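Local atomic coordinates of peptidase, M20/M25/M40 family (Staphylococcus aureus, PDB entry 4EWT), a protein that probably hydrolyses amide bonds of N-acylated amino acids or related substrates, as a two-manganese member of the M20 peptidase family. Residues K173-P178 against G322-E327; A186-K191 against V253-D258. One frame throughout, in Å; residues are numbered along the deposited sequence.

Interaction 1 pairs the parallel strands 173-176 and 322-325 at one border of the mixed sheet that belongs, in this family, to the metal-binding catalytic domain; interaction 2 pairs antiparallel strands in the separate all-antiparallel sheet of the smaller domain. Their centres lie 36 Å apart, and nothing touches between them, although strand 173-176 runs on almost directly into strand 179-193. Both are partly buried, with one side of the sheet packed on a helix. Interaction 1 adds ring, thioether and salt-bridge contacts to its backbone ladder, whereas in interaction 2 paired backbone bonds and a ring over glycine dominate. Each reaches a different neighbouring subunit.

Interaction 1. Residues K173-P178 against G322-E327; sequences KVYYRP and GVEMCE
Y176 lays its ring across the backbone of E324 and M325. Its CG is tucked over its own main chain (chi1 79°), a turn that swings the ring back over the partner strand although CB sets out away from it. Beyond CB, CD2 comes within 3.4 Å of E324 O and CE2 within 3.5 Å of M325 N, and the CA of M325 lies over one face. Across the ring, CE1 meets the methyl CE of M325, while CZ stands 3.7 Å from M325 CG. The hydroxyl OH touches that same CG and has a weak hydrogen bond to K315. M325 bends at chi2 (-106°), which brings SD 4.8 Å from the centroid of the Y176 ring in an oblique Met-aromatic contact. Its CE rests against P178 CD.

The two backbones are joined by a parallel ladder: V174 N to G322 O (2.9 Å), E324 N to V174 O, Y176 N to E324 O, and C326 N to Y176 O. On the Y175 side of the sheet, K173 NZ makes a salt bridge to E324 OE1 (3.3 Å) whose hydrogen bond is weak, and E324 CG lies alongside the Y175 ring.

In the mixed sheet of the domain that binds the metals in this family, strand 322-325 is one of two outermost within the chain, and 344-350 flanks 173-176. Helix 304-316 packs on Y176, P178 and V323; M325 meets M325 of the second subunit.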
loop_
_atom_site.group_PDB
_atom_site.type_symbol
_atom_site.label_atom_id
_atom_site.label_comp_id
_atom_site.label_asym_id
_atom_site.label_seq_id
_atom_site.Cartn_x
_atom_site.Cartn_y
_atom_site.Cartn_z
ATOM N N LYS A 173 35.821 -30.715 -2.385
ATOM C CA LYS A 173 34.818 -31.429 -3.185
ATOM C C LYS A 173 34.176 -30.621 -4.315
ATOM O O LYS A 173 34.308 -29.403 -4.380
ATOM C CB LYS A 173 33.739 -32.081 -2.306
ATOM C CG LYS A 173 33.249 -31.267 -1.139
ATOM C CD LYS A 173 32.536 -32.181 -0.158
ATOM C CE LYS A 173 32.277 -31.484 1.166
ATOM N NZ LYS A 173 32.065 -32.487 2.244
ATOM N N VAL A 174 33.503 -31.341 -5.210
ATOM C CA VAL A 174 32.774 -30.763 -6.335
ATOM C C VAL A 174 31.277 -30.979 -6.156
ATOM O O VAL A 174 30.856 -31.980 -5.567
ATOM C CB VAL A 174 33.227 -31.342 -7.709
ATOM C CG1 VAL A 174 34.612 -30.838 -8.078
ATOM C CG2 VAL A 174 33.183 -32.864 -7.714
ATOM N N TYR A 175 30.488 -30.045 -6.682
ATOM C CA TYR A 175 29.046 -30.010 -6.450
ATOM C C TYR A 175 28.240 -29.975 -7.747
ATOM O O TYR A 175 28.669 -29.382 -8.748
ATOM C CB TYR A 175 28.687 -28.815 -5.564
ATOM C CG TYR A 175 29.493 -28.733 -4.281
ATOM C CD1 TYR A 175 29.074 -29.389 -3.120
ATOM C CD2 TYR A 175 30.675 -27.997 -4.229
ATOM C CE1 TYR A 175 29.817 -29.307 -1.937
ATOM C CE2 TYR A 175 31.426 -27.914 -3.060
ATOM C CZ TYR A 175 30.994 -28.569 -1.919
ATOM O OH TYR A 175 31.748 -28.478 -0.764
ATOM N N TYR A 176 27.072 -30.615 -7.713
ATOM C CA TYR A 176 26.218 -30.775 -8.890
ATOM C C TYR A 176 24.717 -30.772 -8.556
ATOM O O TYR A 176 24.325 -31.033 -7.414
ATOM C CB TYR A 176 26.571 -32.071 -9.626
ATOM C CG TYR A 176 25.991 -33.335 -9.011
ATOM C CD1 TYR A 176 24.843 -33.932 -9.541
ATOM C CD2 TYR A 176 26.597 -33.941 -7.906
ATOM C CE1 TYR A 176 24.310 -35.103 -8.982
ATOM C CE2 TYR A 176 26.072 -35.111 -7.340
ATOM C CZ TYR A 176 24.932 -35.688 -7.881
ATOM O OH TYR A 176 24.417 -36.846 -7.323
ATOM N N ARG A 177 23.900 -30.570 -9.576
ATOM C CA ARG A 177 22.458 -30.598 -9.496
ATOM C C ARG A 177 21.814 -30.631 -10.874
ATOM O O ARG A 177 22.038 -29.774 -11.660
ATOM C CB ARG A 177 21.954 -29.395 -8.717
ATOM C CG ARG A 177 20.482 -29.315 -8.679
ATOM C CD ARG A 177 20.019 -28.163 -7.927
ATOM N NE ARG A 177 18.872 -28.529 -7.156
ATOM C CZ ARG A 177 17.656 -28.506 -7.635
ATOM N NH1 ARG A 177 17.424 -28.111 -8.868
ATOM N NH2 ARG A 177 16.673 -28.868 -6.861
ATOM N N PRO A 178 21.016 -31.636 -11.165
ATOM C CA PRO A 178 20.343 -31.686 -12.468
ATOM C C PRO A 178 19.194 -30.686 -12.506
ATOM O O PRO A 178 18.753 -30.211 -11.456
ATOM C CB PRO A 178 19.797 -33.119 -12.538
ATOM C CG PRO A 178 19.602 -33.520 -11.110
ATOM C CD PRO A 178 20.697 -32.816 -10.329
ATOM N N GLY A 322 35.551 -35.279 -2.868
ATOM C CA GLY A 322 34.182 -35.794 -2.823
ATOM C C GLY A 322 33.281 -35.190 -3.886
ATOM O O GLY A 322 33.599 -34.153 -4.471
ATOM N N VAL A 323 32.160 -35.857 -4.147
ATOM C CA VAL A 323 31.178 -35.389 -5.119
ATOM C C VAL A 323 29.803 -35.489 -4.482
ATOM O O VAL A 323 29.416 -36.566 -4.021
ATOM C CB VAL A 323 31.186 -36.241 -6.413
ATOM C CG1 VAL A 323 30.367 -35.562 -7.509
ATOM C CG2 VAL A 323 32.603 -36.498 -6.893
ATOM N N GLU A 324 29.068 -34.379 -4.447
ATOM C CA GLU A 324 27.728 -34.383 -3.842
ATOM C C GLU A 324 26.753 -33.338 -4.387
ATOM O O GLU A 324 27.155 -32.321 -4.961
ATOM C CB GLU A 324 27.809 -34.287 -2.310
ATOM C CG GLU A 324 28.529 -33.054 -1.778
ATOM C CD GLU A 324 28.380 -32.905 -0.277
ATOM O OE1 GLU A 324 29.355 -33.174 0.454
ATOM O OE2 GLU A 324 27.277 -32.533 0.172
ATOM N N MET A 325 25.466 -33.621 -4.192
ATOM C CA MET A 325 24.373 -32.760 -4.614
ATOM C C MET A 325 24.422 -31.411 -3.913
ATOM O O MET A 325 24.866 -31.314 -2.767
ATOM C CB MET A 325 23.039 -33.439 -4.314
ATOM C CG MET A 325 22.556 -34.386 -5.396
ATOM S SD MET A 325 21.182 -33.682 -6.336
ATOM C CE MET A 325 20.701 -35.117 -7.306
ATOM N N CYS A 326 23.973 -30.372 -4.614
ATOM C CA CYS A 326 23.888 -29.038 -4.028
ATOM C C CYS A 326 22.562 -28.353 -4.342
ATOM O O CYS A 326 21.795 -28.811 -5.194
ATOM C CB CYS A 326 25.084 -28.171 -4.447
ATOM S SG CYS A 326 25.081 -27.570 -6.151
ATOM N N GLU A 327 22.301 -27.259 -3.635
ATOM C CA GLU A 327 21.118 -26.432 -3.867
ATOM C C GLU A 327 21.326 -25.546 -5.103
ATOM O O GLU A 327 22.471 -25.354 -5.527
ATOM C CB GLU A 327 20.830 -25.569 -2.633
ATOM C CG GLU A 327 20.472 -26.370 -1.372
ATOM C CD GLU A 327 19.074 -26.980 -1.409
ATOM O OE1 GLU A 327 18.226 -26.550 -2.222
ATOM O OE2 GLU A 327 18.816 -27.894 -0.600
#

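Interaction 2. Residues A186-K191 against V253-D258; sequences AFFKLK and VEIEGD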
loop_
_atom_site.group_PDB
_atom_site.type_symbol
_atom_site.label_atom_id
_atom_site.label_comp_id
_atom_site.label_asym_id
_atom_site.label_seq_id
_atom_site.Cartn_x
_atom_site.Cartn_y
_atom_site.Cartn_z
ATOM N N ALA A 186 15.725 -10.825 -16.033
ATOM C CA ALA A 186 15.157 -9.817 -16.934
ATOM C C ALA A 186 15.322 -8.436 -16.314
ATOM O O ALA A 186 15.531 -8.325 -15.113
ATOM C CB ALA A 186 13.695 -10.126 -17.241
ATOM N N PHE A 187 15.239 -7.400 -17.149
ATOM C CA PHE A 187 15.328 -6.012 -16.724
ATOM C C PHE A 187 14.154 -5.219 -17.275
ATOM O O PHE A 187 13.720 -5.445 -18.403
ATOM C CB PHE A 187 16.617 -5.374 -17.253
ATOM C CG PHE A 187 17.858 -6.030 -16.744
ATOM C CD1 PHE A 187 18.194 -5.955 -15.388
ATOM C CD2 PHE A 187 18.688 -6.737 -17.607
ATOM C CE1 PHE A 187 19.350 -6.566 -14.907
ATOM C CE2 PHE A 187 19.851 -7.355 -17.140
ATOM C CZ PHE A 187 20.186 -7.266 -15.796
ATOM N N PHE A 188 13.676 -4.255 -16.504
ATOM C CA PHE A 188 12.630 -3.370 -16.990
ATOM C C PHE A 188 12.822 -1.920 -16.572
ATOM O O PHE A 188 13.399 -1.623 -15.517
ATOM C CB PHE A 188 11.230 -3.883 -16.590
ATOM C CG PHE A 188 10.992 -3.939 -15.097
ATOM C CD1 PHE A 188 10.307 -2.919 -14.458
ATOM C CD2 PHE A 188 11.416 -5.041 -14.354
ATOM C CE1 PHE A 188 10.060 -2.973 -13.065
ATOM C CE2 PHE A 188 11.178 -5.125 -12.956
ATOM C CZ PHE A 188 10.509 -4.096 -12.316
ATOM N N LYS A 189 12.338 -1.027 -17.429
ATOM C CA LYS A 189 12.231 0.386 -17.102
ATOM C C LYS A 189 10.768 0.736 -17.220
ATOM O O LYS A 189 10.102 0.317 -18.166
ATOM C CB LYS A 189 13.045 1.242 -18.079
ATOM C CG LYS A 189 14.533 0.933 -18.056
ATOM C CD LYS A 189 15.295 1.767 -19.074
ATOM C CE LYS A 189 16.806 1.518 -18.969
ATOM N NZ LYS A 189 17.477 1.679 -20.298
ATOM N N LEU A 190 10.256 1.476 -16.247
ATOM C CA LEU A 190 8.875 1.909 -16.310
ATOM C C LEU A 190 8.821 3.410 -16.141
ATOM O O LEU A 190 9.324 3.961 -15.150
ATOM C CB LEU A 190 8.028 1.218 -15.237
ATOM C CG LEU A 190 6.595 1.728 -15.023
ATOM C CD1 LEU A 190 5.661 1.460 -16.234
ATOM C CD2 LEU A 190 6.039 1.101 -13.770
ATOM N N LYS A 191 8.225 4.073 -17.119
ATOM C CA LYS A 191 8.001 5.485 -16.991
ATOM C C LYS A 191 6.551 5.672 -16.592
ATOM O O LYS A 191 5.667 5.120 -17.220
ATOM C CB LYS A 191 8.336 6.231 -18.285
ATOM C CG LYS A 191 7.966 7.710 -18.218
ATOM C CD LYS A 191 8.612 8.531 -19.323
ATOM C CE LYS A 191 7.941 8.291 -20.648
ATOM N NZ LYS A 191 8.276 9.387 -21.632
ATOM N N VAL A 253 7.811 9.907 -12.936
ATOM C CA VAL A 253 8.853 9.151 -12.248
ATOM C C VAL A 253 9.396 8.043 -13.167
ATOM O O VAL A 253 8.675 7.482 -13.998
ATOM C CB VAL A 253 8.450 8.606 -10.821
ATOM C CG1 VAL A 253 7.869 9.716 -9.916
ATOM C CG2 VAL A 253 7.498 7.462 -10.899
ATOM N N GLU A 254 10.671 7.755 -13.084
ATOM C CA GLU A 254 11.254 6.639 -13.786
ATOM C C GLU A 254 11.668 5.566 -12.845
ATOM O O GLU A 254 12.426 5.771 -11.968
ATOM C CB GLU A 254 12.472 6.999 -14.600
ATOM C CG GLU A 254 12.304 8.103 -15.488
ATOM C CD GLU A 254 11.865 7.735 -16.837
ATOM O OE1 GLU A 254 11.679 6.558 -17.134
ATOM O OE2 GLU A 254 11.674 8.663 -17.602
ATOM N N ILE A 255 11.134 4.406 -13.082
ATOM C CA ILE A 255 11.412 3.249 -12.266
ATOM C C ILE A 255 12.244 2.254 -13.065
ATOM O O ILE A 255 11.956 1.987 -14.226
ATOM C CB ILE A 255 10.110 2.603 -11.751
ATOM C CG1 ILE A 255 9.552 3.417 -10.566
ATOM C CG2 ILE A 255 10.335 1.125 -11.387
ATOM C CD1 ILE A 255 8.023 3.306 -10.424
ATOM N N GLU A 256 13.296 1.729 -12.442
ATOM C CA GLU A 256 14.055 0.662 -13.056
ATOM C C GLU A 256 14.138 -0.519 -12.110
ATOM O O GLU A 256 14.365 -0.358 -10.898
ATOM C CB GLU A 256 15.448 1.135 -13.458
ATOM C CG GLU A 256 15.456 2.158 -14.587
ATOM C CD GLU A 256 16.859 2.584 -14.977
ATOM O OE1 GLU A 256 17.804 2.247 -14.234
ATOM O OE2 GLU A 256 17.024 3.258 -16.023
ATOM N N GLY A 257 13.951 -1.712 -12.664
ATOM C CA GLY A 257 14.017 -2.922 -11.854
ATOM C C GLY A 257 14.647 -4.128 -12.522
ATOM O O GLY A 257 14.941 -4.132 -13.728
ATOM N N ASP A 258 14.875 -5.154 -11.717
ATOM C CA ASP A 258 15.333 -6.414 -12.251
ATOM C C ASP A 258 14.654 -7.595 -11.594
ATOM O O ASP A 258 14.115 -7.508 -10.487
ATOM C CB ASP A 258 16.861 -6.524 -12.258
ATOM C CG ASP A 258 17.416 -7.049 -10.976
ATOM O OD1 ASP A 258 17.337 -6.317 -9.967
ATOM O OD2 ASP A 258 17.943 -8.195 -10.978
#
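The ring of F188 lies flat over G257, whose CA stands 3.9 Å from the centroid of the F188 ring in a CH-pi contact, with CZ the ring atom nearest that CA. With chi1 at 63°, the ring folds back across the neighbouring strand, and glycine leaves that surface bare. The two residues are a hydrogen-bonded antiparallel pair: F188 N to G257 O, and G257 N to F188 O at 2.9 Å. L190 N to I255 O (2.7 Å) and I255 N to L190 O (2.8 Å) repeat the pattern, their side chains on the same side of the sheet as F188.

On the opposite side, F187 CD1 presses on D258 CB (3.4 Å), and K189 runs alongside E256, K189 CE 3.4 Å from E256 OE2. Behind F188, I255 and L190 lie I237 of strand 233-242 and F215 of helix 208-226; on the other face R260 makes a salt bridge with D258, and F246 of the third subunit meets the F187 ring edge-to-face.

In this antiparallel sheet of the smaller M20 domain, K189 NZ stays 4.6 Å from E256 OE2, so their charges probably add only diffuse attraction; the straight backbone bonds and the F188 ring over G257 probably contribute more.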